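Local coordinates for protein glutamate--tRNA ligase (Methanothermobacter thermautotrophicus, PDB 3AII) that probably attaches glutamate to the acceptor end of tRNA(Glu), first activating the amino acid with ATP as glutamyl-AMP, at residues N218-R221 with W222-F226. Sequence-based numbering, arbitrary orientation.
Sequences NLQR and WREMF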
loop_
_atom_site.group_PDB
_atom_site.type_symbol
_atom_site.label_atom_id
_atom_site.label_comp_id
_atom_site.label_asym_id
_atom_site.label_seq_id
_atom_site.Cartn_x
_atom_site.Cartn_y
_atom_site.Cartn_z
ATOM N N ASN A 218 6.031 16.242 -41.549
ATOM C CA ASN A 218 5.715 15.602 -40.268
ATOM C C ASN A 218 4.468 16.189 -39.627
ATOM O O ASN A 218 3.684 15.469 -39.017
ATOM C CB ASN A 218 6.890 15.720 -39.293
ATOM C CG ASN A 218 7.933 14.635 -39.495
ATOM O OD1 ASN A 218 7.607 13.454 -39.590
ATOM N ND2 ASN A 218 9.193 15.027 -39.534
ATOM N N LEU A 219 4.281 17.499 -39.750
ATOM C CA LEU A 219 3.155 18.132 -39.083
ATOM C C LEU A 219 1.851 17.660 -39.714
ATOM O O LEU A 219 0.854 17.450 -39.028
ATOM C CB LEU A 219 3.280 19.658 -39.169
ATOM C CG LEU A 219 2.352 20.485 -38.281
ATOM C CD1 LEU A 219 2.686 20.244 -36.813
ATOM C CD2 LEU A 219 2.454 21.984 -38.634
ATOM N N GLN A 220 1.869 17.497 -41.036
ATOM C CA GLN A 220 0.713 16.966 -41.744
ATOM C C GLN A 220 0.401 15.526 -41.301
ATOM O O GLN A 220 -0.755 15.185 -41.064
ATOM C CB GLN A 220 0.945 17.034 -43.261
ATOM C CG GLN A 220 -0.086 16.280 -44.082
ATOM C CD GLN A 220 -1.456 16.899 -44.010
ATOM O OE1 GLN A 220 -1.598 18.109 -43.823
ATOM N NE2 GLN A 220 -2.484 16.072 -44.168
ATOM N N ARG A 221 1.429 14.693 -41.185
ATOM C CA ARG A 221 1.228 13.318 -40.729
ATOM C C ARG A 221 0.708 13.301 -39.298
ATOM O O ARG A 221 -0.115 12.458 -38.934
ATOM C CB ARG A 221 2.528 12.533 -40.764
ATOM C CG ARG A 221 3.048 12.211 -42.168
ATOM C CD ARG A 221 4.129 11.153 -42.040
ATOM N NE ARG A 221 4.549 10.593 -43.324
ATOM C CZ ARG A 221 5.335 9.529 -43.437
ATOM N NH1 ARG A 221 5.771 8.917 -42.343
ATOM N NH2 ARG A 221 5.677 9.069 -44.635
ATOM N N TRP A 222 1.219 14.225 -38.492
ATOM C CA TRP A 222 0.801 14.343 -37.094
ATOM C C TRP A 222 -0.688 14.632 -37.037
ATOM O O TRP A 222 -1.435 13.968 -36.310
ATOM C CB TRP A 222 1.617 15.433 -36.373
ATOM C CG TRP A 222 1.031 15.939 -35.070
ATOM C CD1 TRP A 222 0.608 17.215 -34.800
ATOM C CD2 TRP A 222 0.799 15.183 -33.880
ATOM N NE1 TRP A 222 0.135 17.301 -33.521
ATOM C CE2 TRP A 222 0.237 16.069 -32.925
ATOM C CE3 TRP A 222 1.012 13.847 -33.523
ATOM C CZ2 TRP A 222 -0.105 15.667 -31.638
ATOM C CZ3 TRP A 222 0.662 13.440 -32.240
ATOM C CH2 TRP A 222 0.108 14.346 -31.314
ATOM N N ARG A 223 -1.136 15.599 -37.832
ATOM C CA ARG A 223 -2.539 15.988 -37.799
ATOM C C ARG A 223 -3.412 14.845 -38.291
ATOM O O ARG A 223 -4.533 14.639 -37.812
ATOM C CB ARG A 223 -2.751 17.268 -38.621
ATOM C CG ARG A 223 -2.180 18.486 -37.910
ATOM C CD ARG A 223 -2.526 19.795 -38.619
ATOM N NE ARG A 223 -2.174 20.938 -37.778
ATOM C CZ ARG A 223 -1.421 21.961 -38.169
ATOM N NH1 ARG A 223 -0.938 22.002 -39.405
ATOM N NH2 ARG A 223 -1.156 22.948 -37.324
ATOM N N GLU A 224 -2.864 14.049 -39.198
ATOM C CA GLU A 224 -3.608 12.922 -39.738
ATOM C C GLU A 224 -3.830 11.825 -38.706
ATOM O O GLU A 224 -4.831 11.107 -38.770
ATOM C CB GLU A 224 -2.886 12.340 -40.947
ATOM C CG GLU A 224 -2.853 13.271 -42.139
ATOM C CD GLU A 224 -2.025 12.699 -43.268
ATOM O OE1 GLU A 224 -1.783 13.425 -44.251
ATOM O OE2 GLU A 224 -1.617 11.521 -43.155
ATOM N N MET A 225 -2.913 11.701 -37.750
ATOM C CA MET A 225 -3.034 10.659 -36.724
ATOM C C MET A 225 -4.362 10.724 -35.991
ATOM O O MET A 225 -4.857 9.720 -35.503
ATOM C CB MET A 225 -1.877 10.729 -35.723
ATOM C CG MET A 225 -0.557 10.236 -36.289
ATOM S SD MET A 225 0.820 10.314 -35.111
ATOM C CE MET A 225 0.265 9.196 -33.829
ATOM N N PHE A 226 -4.958 11.909 -35.951
ATOM C CA PHE A 226 -6.177 12.111 -35.201
ATOM C C PHE A 226 -7.394 11.457 -35.842
ATOM O O PHE A 226 -8.456 11.377 -35.216
ATOM C CB PHE A 226 -6.389 13.612 -34.970
ATOM C CG PHE A 226 -5.463 14.172 -33.934
ATOM C CD1 PHE A 226 -4.126 14.403 -34.235
ATOM C CD2 PHE A 226 -5.912 14.401 -32.640
ATOM C CE1 PHE A 226 -3.259 14.895 -33.266
ATOM C CE2 PHE A 226 -5.055 14.890 -31.676
ATOM C CZ PHE A 226 -3.724 15.136 -31.989
HETATM O O HOH W 1 -0.943 20.348 -41.674
#
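Gln220 NE2 donates to Glu224 OE1 at 2.7 Å, one helical turn further on; the N-H...O angle of 166° makes the bond nearly straight. OE1 accepts with its anti lone pair, and it lies in the amide plane although amide and carboxylate are turned 68° apart. Followed outward, the Arg223 side chain first runs along a carbonyl: CB and then CG pass Leu219 O, CG at 3.4 Å, and CD more loosely. With CG anti to the carbonyl carbon (chi1 -73°) and an extended chain beyond, the guanidinium reaches back over Leu219, whose CG lies 3.8 Å above one face, toward the rim. CZ and NH2 also lie against Leu219 CD2, NH2 with a long, weak ion pair to Glu180. NH1 touches CD2 and, at the group's edge, gives a 2.8 Å hydrogen bond to a water that donates to Gln220 OE1. The i to i+4 backbone bonds, such as Arg223 N to Leu219 O at 3.0 Å, mark an alpha-helix packed against helix 172-184 and strand 188-191; the Arg221 side chain comes within about 5 Å of the zinc held by Cys191, Cys193, Cys208 and Cys210. An alanine in place of Leu219 would probably leave the Arg223 guanidinium freer to turn and Trp222 CD1 without its neighbour Leu219 CD1.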